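Local coordinates for protein galectin (Xenopus laevis, PDB 3WUD) that binds lactose and related beta-galactosides as a dimeric, proto-type galectin with a beta-sandwich carbohydrate-recognition domain, at residues N49-F52 with D53-D57; L123-D126 with G127-L130; S13-Q16 with G17-L20; F92-A96 with D97-V101. All blocks are in the same frame, centred on the assembly; numbering follows the deposited sequence.

Contact 1 (N49-F52 with D53-D57); sequences NPRF and DHEGD. With GAL (beta-D-galactopyranose), chain B; GLC (alpha-D-glucopyranose), chain C; SO4 (sulfate ion), chain D.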
# COMPACT_ATOMS: atom_id res chain seq x y z
N ASN A 49 -3.21 -17.58 4.81
CA ASN A 49 -2.14 -17.91 5.73
C ASN A 49 -1.28 -19.20 5.38
O ASN A 49 -1.55 -20.28 5.88
CB ASN A 49 -2.79 -18.10 7.12
CG ASN A 49 -1.81 -18.29 8.27
OD1 ASN A 49 -2.16 -18.94 9.24
ND2 ASN A 49 -0.62 -17.73 8.19
N PRO A 50 -0.24 -19.01 4.50
CA PRO A 50 0.67 -20.06 4.17
C PRO A 50 1.47 -20.35 5.45
O PRO A 50 1.92 -19.45 6.09
CB PRO A 50 1.54 -19.44 3.06
CG PRO A 50 0.61 -18.49 2.40
CD PRO A 50 -0.00 -17.85 3.64
N ARG A 51 1.55 -21.61 5.79
CA ARG A 51 2.15 -22.08 6.96
C ARG A 51 3.26 -23.08 6.58
O ARG A 51 2.95 -24.18 6.02
CB ARG A 51 1.15 -22.83 7.83
CG ARG A 51 0.04 -21.92 8.33
CD ARG A 51 -0.91 -22.61 9.31
NE ARG A 51 -1.93 -21.66 9.81
CZ ARG A 51 -2.99 -22.04 10.54
NH1 ARG A 51 -3.13 -23.30 10.90
NH2 ARG A 51 -3.87 -21.14 10.98
N PHE A 52 4.48 -22.70 6.92
CA PHE A 52 5.67 -23.57 6.78
C PHE A 52 5.71 -24.57 7.91
O PHE A 52 5.85 -25.77 7.68
CB PHE A 52 6.95 -22.73 6.80
CG PHE A 52 7.10 -21.81 5.64
CD1 PHE A 52 7.52 -22.30 4.42
CD2 PHE A 52 6.82 -20.46 5.77
CE1 PHE A 52 7.60 -21.48 3.29
CE2 PHE A 52 6.92 -19.63 4.65
CZ PHE A 52 7.30 -20.13 3.43
N ASP A 53 5.67 -24.06 9.14
CA ASP A 53 5.37 -24.86 10.33
C ASP A 53 4.67 -24.07 11.39
O ASP A 53 5.31 -23.40 12.22
CB ASP A 53 6.64 -25.44 10.95
CG ASP A 53 6.34 -26.23 12.23
OD1 ASP A 53 5.24 -26.81 12.35
OD2 ASP A 53 7.25 -26.25 13.11
N HIS A 54 3.33 -24.19 11.40
CA HIS A 54 2.57 -23.35 12.31
C HIS A 54 1.28 -24.01 12.62
O HIS A 54 0.65 -24.58 11.77
CB HIS A 54 2.41 -21.94 11.68
CG HIS A 54 1.62 -21.01 12.52
ND1 HIS A 54 1.99 -20.64 13.79
CD2 HIS A 54 0.46 -20.35 12.25
CE1 HIS A 54 1.08 -19.83 14.30
NE2 HIS A 54 0.16 -19.61 13.37
N GLU A 55 0.91 -23.99 13.89
CA GLU A 55 -0.33 -24.65 14.35
C GLU A 55 -0.43 -26.10 13.90
O GLU A 55 -1.51 -26.54 13.63
CB GLU A 55 -1.59 -23.87 13.90
CG GLU A 55 -1.62 -22.42 14.32
CD GLU A 55 -2.05 -22.19 15.77
OE1 GLU A 55 -2.22 -21.02 16.18
OE2 GLU A 55 -2.29 -23.18 16.49
N GLY A 56 0.69 -26.84 13.84
CA GLY A 56 0.74 -28.24 13.36
C GLY A 56 0.62 -28.50 11.85
O GLY A 56 0.61 -29.68 11.37
N ASP A 57 0.60 -27.40 11.07
CA ASP A 57 0.46 -27.46 9.62
C ASP A 57 1.85 -27.22 9.00
O ASP A 57 2.56 -26.30 9.48
CB ASP A 57 -0.53 -26.42 9.10
CG ASP A 57 -1.91 -26.68 9.58
OD1 ASP A 57 -2.35 -27.84 9.56
OD2 ASP A 57 -2.52 -25.71 10.04
C1 GAL B . -5.58 -20.05 13.99
C2 GAL B . -4.45 -19.02 14.04
C3 GAL B . -4.85 -17.64 13.52
C4 GAL B . -5.56 -17.83 12.16
C5 GAL B . -6.66 -18.88 12.29
C6 GAL B . -7.43 -19.18 11.02
O2 GAL B . -4.03 -18.84 15.39
O3 GAL B . -3.72 -16.80 13.49
O4 GAL B . -4.61 -18.24 11.17
O5 GAL B . -6.16 -20.16 12.71
O6 GAL B . -8.45 -20.15 11.18
C1 GLC C . -7.21 -24.81 15.28
C2 GLC C . -6.40 -24.74 13.99
C3 GLC C . -5.61 -23.50 13.74
C4 GLC C . -6.12 -22.26 14.50
C5 GLC C . -6.42 -22.53 15.98
C6 GLC C . -7.25 -21.46 16.60
O1 GLC C . -7.28 -26.09 15.84
O2 GLC C . -5.68 -25.90 13.63
O3 GLC C . -5.58 -23.34 12.32
O4 GLC C . -5.09 -21.35 14.42
O5 GLC C . -7.17 -23.70 16.16
O6 GLC C . -7.40 -21.84 17.96
S SO4 D . 3.57 -22.90 16.32
O1 SO4 D . 4.31 -24.20 16.32
O2 SO4 D . 2.13 -23.19 16.13
O3 SO4 D . 3.74 -22.13 17.58
O4 SO4 D . 4.10 -21.95 15.29
O HOH W 1 -1.68 -17.60 11.71
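R51 and D57 meet in a salt bridge across the loop: NH1 lies 2.6 Å from D57 OD2, and the guanidinium and carboxylate planes are 22° apart, nearly coplanar. The chain of R51, extended from CG to NE, carries the guanidinium past H54 to the sugars.

Hydrogen bonds use the rest of that group. NE reaches N49 OD1 at 2.8 Å, in the guanidinium plane but from above the amide plane of N49. NH1 also donates to GLC O3 (2.8 Å) and NH2 to GAL O4 (3.0 Å), so all three nitrogens are engaged and the rotation of the group is fixed. E55, bent at chi2, accepts from GAL O2 at OE1 (2.9 Å). A water joins N49 OD1, H54 NE2 and two galactose hydroxyls, while H54 ND1 donates at 2.9 Å to O4 of a sulfate, probably from the crystallisation liquor.

Van der Waals contact comes from H54 CD2, 3.7 Å from R51 NE, and from E55 CG, both over one face of the guanidinium; the imidazole stands almost upright to it (84°). A type I' turn from H54 to D57 presents these groups.

N49 to R51 belong to strand 43-51, which pairs with strand 60-67; D53 to D57 lie in the loop that connects the two. R76 of strand 70-77 also binds D57 OD2, and E74 touches R51 beside the sugar site.

Contact 2 (L123-D126 with G127-L130); sequences LSMD and GIEL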
# COMPACT_ATOMS: atom_id res chain seq x y z
N LEU A 123 -6.55 -4.00 3.77
CA LEU A 123 -5.52 -4.98 3.60
C LEU A 123 -4.59 -4.96 4.82
O LEU A 123 -4.18 -3.91 5.34
CB LEU A 123 -4.71 -4.64 2.37
CG LEU A 123 -3.43 -5.47 2.14
CD1 LEU A 123 -2.17 -5.33 2.99
CD2 LEU A 123 -3.69 -6.90 1.95
N SER A 124 -4.24 -6.13 5.32
CA SER A 124 -3.11 -6.14 6.28
C SER A 124 -2.24 -7.36 6.03
O SER A 124 -2.64 -8.32 5.43
CB SER A 124 -3.55 -6.06 7.75
OG SER A 124 -4.30 -7.22 8.13
N MET A 125 -1.03 -7.31 6.48
CA MET A 125 -0.17 -8.48 6.28
C MET A 125 0.83 -8.59 7.42
O MET A 125 1.18 -7.59 8.08
CB MET A 125 0.49 -8.42 4.93
CG MET A 125 1.43 -7.25 4.80
SD MET A 125 1.90 -6.99 3.09
CE MET A 125 3.62 -7.43 3.02
N ASP A 126 1.32 -9.80 7.63
CA ASP A 126 2.16 -10.07 8.78
C ASP A 126 3.11 -11.23 8.35
O ASP A 126 2.70 -12.13 7.66
CB ASP A 126 1.29 -10.47 9.97
CG ASP A 126 2.06 -10.61 11.29
OD1 ASP A 126 3.13 -9.95 11.55
OD2 ASP A 126 1.55 -11.40 12.11
N GLY A 127 4.37 -11.14 8.70
CA GLY A 127 5.30 -12.22 8.41
C GLY A 127 5.93 -12.21 7.02
O GLY A 127 6.66 -13.14 6.66
N ILE A 128 5.61 -11.17 6.25
CA ILE A 128 6.08 -11.04 4.88
C ILE A 128 6.41 -9.56 4.68
O ILE A 128 5.63 -8.73 5.05
CB ILE A 128 5.05 -11.62 3.83
CG1 ILE A 128 5.60 -11.46 2.41
CG2 ILE A 128 3.66 -11.01 3.95
CD1 ILE A 128 4.72 -12.10 1.37
N GLU A 129 7.53 -9.27 4.05
CA GLU A 129 7.98 -7.90 3.87
C GLU A 129 7.43 -7.35 2.57
O GLU A 129 7.58 -7.96 1.53
CB GLU A 129 9.50 -7.82 3.95
CG GLU A 129 10.00 -8.35 5.28
CD GLU A 129 11.51 -8.21 5.47
OE1 GLU A 129 12.03 -7.09 5.17
OE2 GLU A 129 12.16 -9.21 5.92
N LEU A 130 6.81 -6.18 2.61
CA LEU A 130 6.24 -5.64 1.38
C LEU A 130 7.35 -5.32 0.40
O LEU A 130 8.36 -4.68 0.75
CB LEU A 130 5.45 -4.37 1.69
CG LEU A 130 4.86 -3.59 0.56
CD1 LEU A 130 3.79 -4.33 -0.21
CD2 LEU A 130 4.30 -2.29 1.17
O HOH W 2 5.31 -8.70 9.99
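G127 N and D126 OD1 share one water, which accepts from the glycine N-H at 2.9 Å and donates to the D126 carboxylate oxygen at 3.0 Å. The water thus closes a small ring at the point where the chain leaves strand 120-126. G127 has a positive phi of 85°, a backbone conformation that glycine adopts readily.

Apolar contact rests on M125, whose CE alone does the touching. Its CG sits between the backbone N and the carbonyl carbon (chi1 64°), and the bend at chi3 (-111°) swings CE across the turn. There the methyl meets CG2 of I128 at 3.7 Å and CB of L130 at 3.8 Å, and it also lies 3.1 Å from the carbonyl O of I128 and 3.5 Å from L130 N. One methyl group therefore packs against both side chain and backbone of the returning segment.

M7 of strand 7-10 touches M125 and L130 as well, and M9 of the second subunit packs on L130, so this corner reaches the subunit interface. S124 and D126 pair through their backbones with strand 34-37, whereas E129 pairs with F25 of strand 19-26. The turn is accordingly a crossing from one sheet to the other, a connection between the two sheets of the galectin beta-sandwich.

Contact 3 (S13-Q16 with G17-L20); sequences SLKQ and GHCL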
# COMPACT_ATOMS: atom_id res chain seq x y z
N SER A 13 -9.86 1.15 -2.89
CA SER A 13 -11.07 0.39 -3.29
C SER A 13 -10.80 -0.62 -4.37
O SER A 13 -10.49 -0.29 -5.52
CB SER A 13 -12.30 1.26 -3.65
OG SER A 13 -11.94 2.45 -4.25
N LEU A 14 -10.89 -1.89 -3.98
CA LEU A 14 -10.86 -2.98 -4.90
C LEU A 14 -12.28 -3.37 -5.22
O LEU A 14 -13.02 -3.84 -4.34
CB LEU A 14 -10.11 -4.20 -4.31
CG LEU A 14 -9.91 -5.45 -5.13
CD1 LEU A 14 -9.05 -5.11 -6.36
CD2 LEU A 14 -9.25 -6.58 -4.31
N LYS A 15 -12.68 -3.21 -6.49
CA LYS A 15 -14.10 -3.44 -6.91
C LYS A 15 -14.27 -4.79 -7.57
O LYS A 15 -13.31 -5.38 -7.99
CB LYS A 15 -14.58 -2.31 -7.88
CG LYS A 15 -14.74 -0.96 -7.18
CD LYS A 15 -15.19 0.17 -8.12
CE LYS A 15 -14.02 0.87 -8.79
NZ LYS A 15 -13.09 0.01 -9.60
N GLN A 16 -15.49 -5.28 -7.70
CA GLN A 16 -15.68 -6.53 -8.42
C GLN A 16 -15.12 -6.55 -9.79
O GLN A 16 -15.21 -5.56 -10.55
CB GLN A 16 -17.15 -6.89 -8.56
CG GLN A 16 -17.70 -7.54 -7.36
CD GLN A 16 -19.12 -7.92 -7.65
OE1 GLN A 16 -19.43 -8.53 -8.69
NE2 GLN A 16 -20.00 -7.50 -6.79
N GLY A 17 -14.55 -7.68 -10.14
CA GLY A 17 -13.91 -7.90 -11.42
C GLY A 17 -12.47 -7.48 -11.50
O GLY A 17 -11.86 -7.68 -12.53
N HIS A 18 -11.91 -6.93 -10.40
CA HIS A 18 -10.51 -6.50 -10.34
C HIS A 18 -9.69 -7.35 -9.39
O HIS A 18 -10.27 -8.07 -8.58
CB HIS A 18 -10.47 -5.03 -9.91
CG HIS A 18 -11.16 -4.13 -10.88
ND1 HIS A 18 -10.49 -3.49 -11.90
CD2 HIS A 18 -12.48 -3.88 -11.08
CE1 HIS A 18 -11.36 -2.82 -12.64
NE2 HIS A 18 -12.57 -3.04 -12.17
N CYS A 19 -8.36 -7.20 -9.49
CA CYS A 19 -7.47 -7.97 -8.64
C CYS A 19 -6.42 -7.06 -8.04
O CYS A 19 -6.09 -5.98 -8.56
CB CYS A 19 -6.93 -9.31 -9.27
SG CYS A 19 -5.35 -9.47 -10.19
N LEU A 20 -5.98 -7.46 -6.86
CA LEU A 20 -4.97 -6.77 -6.09
C LEU A 20 -3.80 -7.76 -6.09
O LEU A 20 -3.96 -8.91 -5.68
CB LEU A 20 -5.50 -6.48 -4.69
CG LEU A 20 -4.50 -5.83 -3.70
CD1 LEU A 20 -5.16 -5.31 -2.44
CD2 LEU A 20 -3.41 -6.81 -3.25
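L14 reaches over the turn toward C19 and L20, and its branches divide the work. From CB the chain leads to CG, which chi1 (-178°, anti to the backbone N) directs toward the returning segment; chi2 then sets the two methyls. CD1 lies 3.7 Å from the carbonyl C of C19 and also touches CB of H18; CD2 meets CB of L20 at 3.8 Å. The two leucine side chains cross at about a right angle, and L20 continues into I133 and L135 of strand 129-135.

The backbone closes a type II turn from K15 to H18, with H18 N donating to K15 O at 3.2 Å and an N-H...O angle of 148°. G17 takes its third position with positive phi (86°), as is common for glycine in such turns. The H18 ring carries the remaining contact: Q16 O approaches CD2 at 3.2 Å near the ring plane, and K15 NZ stands over one face, 4.0 Å from NE2. That lysine gets there because its chain bends at both chi3 and chi4, so it runs alongside the histidine, pointing the same way.

C19, modelled in two conformations, is disulfide-bonded to C91 in at least one of them. H18 ND1 is hydrogen-bonded to O of H136, the C-terminal residue, which places an N-H on ND1. Two influences oppose each other here: K15 NZ probably works against a second proton and the H136 carboxylate probably for it, so the charge of the imidazole is not settled.

Contact 4 (F92-A96 with D97-V101); sequences FEYQA and DHLKV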
# COMPACT_ATOMS: atom_id res chain seq x y z
N PHE A 92 -5.23 -11.47 -5.75
CA PHE A 92 -6.57 -11.71 -5.21
C PHE A 92 -7.59 -11.06 -6.12
O PHE A 92 -7.55 -9.87 -6.22
CB PHE A 92 -6.64 -11.15 -3.79
CG PHE A 92 -5.59 -11.74 -2.87
CD1 PHE A 92 -5.90 -12.78 -2.02
CD2 PHE A 92 -4.34 -11.14 -2.80
CE1 PHE A 92 -4.93 -13.28 -1.15
CE2 PHE A 92 -3.39 -11.63 -1.97
CZ PHE A 92 -3.70 -12.72 -1.14
N GLU A 93 -8.42 -11.85 -6.81
CA GLU A 93 -9.40 -11.34 -7.76
C GLU A 93 -10.74 -11.37 -7.06
O GLU A 93 -11.12 -12.42 -6.50
CB GLU A 93 -9.44 -12.20 -9.02
CG GLU A 93 -10.59 -11.85 -9.95
CD GLU A 93 -10.66 -12.75 -11.17
OE1 GLU A 93 -9.60 -13.17 -11.63
OE2 GLU A 93 -11.80 -13.00 -11.66
N TYR A 94 -11.44 -10.25 -7.10
CA TYR A 94 -12.77 -10.11 -6.49
C TYR A 94 -13.94 -10.37 -7.47
O TYR A 94 -14.15 -9.62 -8.43
CB TYR A 94 -12.86 -8.69 -5.86
CG TYR A 94 -14.16 -8.27 -5.19
CD1 TYR A 94 -15.19 -9.18 -4.86
CD2 TYR A 94 -14.36 -6.96 -4.89
CE1 TYR A 94 -16.38 -8.74 -4.28
CE2 TYR A 94 -15.53 -6.52 -4.33
CZ TYR A 94 -16.53 -7.41 -3.99
OH TYR A 94 -17.73 -6.91 -3.43
N GLN A 95 -14.66 -11.48 -7.24
CA GLN A 95 -15.93 -11.77 -7.92
C GLN A 95 -17.09 -11.72 -6.94
O GLN A 95 -16.90 -11.65 -5.72
CB GLN A 95 -15.87 -13.15 -8.63
CG GLN A 95 -14.79 -13.20 -9.72
CD GLN A 95 -15.07 -12.20 -10.86
OE1 GLN A 95 -16.22 -11.79 -11.07
NE2 GLN A 95 -14.02 -11.79 -11.57
N ALA A 96 -18.30 -11.70 -7.50
CA ALA A 96 -19.50 -11.46 -6.73
C ALA A 96 -19.52 -12.21 -5.40
O ALA A 96 -19.68 -11.56 -4.35
CB ALA A 96 -20.73 -11.82 -7.56
N ASP A 97 -19.29 -13.53 -5.46
CA ASP A 97 -19.46 -14.49 -4.31
C ASP A 97 -18.22 -15.28 -3.91
O ASP A 97 -18.28 -16.22 -3.10
CB ASP A 97 -20.63 -15.48 -4.60
CG ASP A 97 -20.35 -16.48 -5.75
OD1 ASP A 97 -19.26 -16.54 -6.37
OD2 ASP A 97 -21.28 -17.26 -6.06
N HIS A 98 -17.08 -14.90 -4.46
CA HIS A 98 -15.84 -15.53 -4.07
C HIS A 98 -14.66 -14.71 -4.53
O HIS A 98 -14.77 -13.81 -5.42
CB HIS A 98 -15.65 -16.91 -4.67
CG HIS A 98 -15.46 -16.91 -6.15
ND1 HIS A 98 -16.50 -16.67 -7.03
CD2 HIS A 98 -14.37 -17.14 -6.91
CE1 HIS A 98 -16.04 -16.73 -8.27
NE2 HIS A 98 -14.77 -17.06 -8.22
N LEU A 99 -13.57 -14.98 -3.84
CA LEU A 99 -12.26 -14.44 -4.26
C LEU A 99 -11.57 -15.57 -4.96
O LEU A 99 -11.69 -16.72 -4.58
CB LEU A 99 -11.41 -13.99 -3.10
CG LEU A 99 -11.93 -12.87 -2.18
CD1 LEU A 99 -10.75 -12.51 -1.31
CD2 LEU A 99 -12.43 -11.67 -2.98
N LYS A 100 -10.86 -15.22 -6.01
CA LYS A 100 -10.01 -16.16 -6.69
C LYS A 100 -8.59 -15.78 -6.33
O LYS A 100 -8.19 -14.61 -6.53
CB LYS A 100 -10.28 -16.09 -8.22
CG LYS A 100 -9.33 -16.91 -9.06
CD LYS A 100 -9.61 -16.62 -10.54
CE LYS A 100 -9.99 -17.87 -11.30
NZ LYS A 100 -11.23 -18.48 -10.75
N VAL A 101 -7.84 -16.74 -5.79
CA VAL A 101 -6.46 -16.51 -5.34
C VAL A 101 -5.57 -17.12 -6.39
O VAL A 101 -5.71 -18.32 -6.66
CB VAL A 101 -6.16 -17.19 -4.04
CG1 VAL A 101 -4.72 -16.98 -3.61
CG2 VAL A 101 -7.17 -16.71 -2.94
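Q95 and H98 come together because CG of Q95 lies beside its backbone N (chi1 -62°), while CG of H98 sits between backbone N and carbonyl carbon (chi1 67°). The two side chains then run side by side, with Q95 CB over the imidazole face, 4.0 Å from its centroid: a CH-pi contact. The ring is held by D97 OD1, which takes the N-H of H98 ND1 at 2.8 Å in the ring plane. Q95 NE2, turned by the bend at chi2, donates to the anti side of E93 OE2; at 2.5 Å this bond is unusually short and so uncertain in detail.

E93 and K100 lie alongside each other on the same face, CD of the lysine 3.6 Å from E93 OE1; the charged ends go separate ways, E93 OE1 to K102 in a salt bridge and K100 NZ weakly to N110. The other face bears F92, Y94, L99 and V101. There L99 CD2 approaches Y94 CD1 obliquely at 4.2 Å, and V101 CG2 meets F92 CD1 at the same distance; I46 and F48 of strand 43-51 pack against this side, and Y94 OH bonds to D118 O.

Between the strands, E93 and K100 form a hydrogen-bonded antiparallel pair, with E93 N to K100 O at 2.8 Å and K100 N to E93 O at 2.9 Å; the strand axes run at 155°. Strands 86-95 and 98-103 are thus an antiparallel beta hairpin, its apolar face turned to the opposing sheet in the manner of a galectin beta-sandwich.

Contacts 3 and 4 are joined directly: their centres are about 8 Å apart, strands 19-26 and 86-95 are neighbours in one sheet, and L20 O lies 2.9 Å from F92 N, a probable hydrogen bond. Contact 1, which holds N49, R51 and E55 of the sugar pocket, lies across the chain's centre from both, its centre about 28 Å from that of contact 3 and about 23 Å from that of contact 4. Contact 2 links the two sheets, sharing one with contact 1 and the other with contacts 3 and 4; its D126 side chain is about 8 Å from the galactose, whereas the F92 side chain of contact 4 is about 13 Å from it.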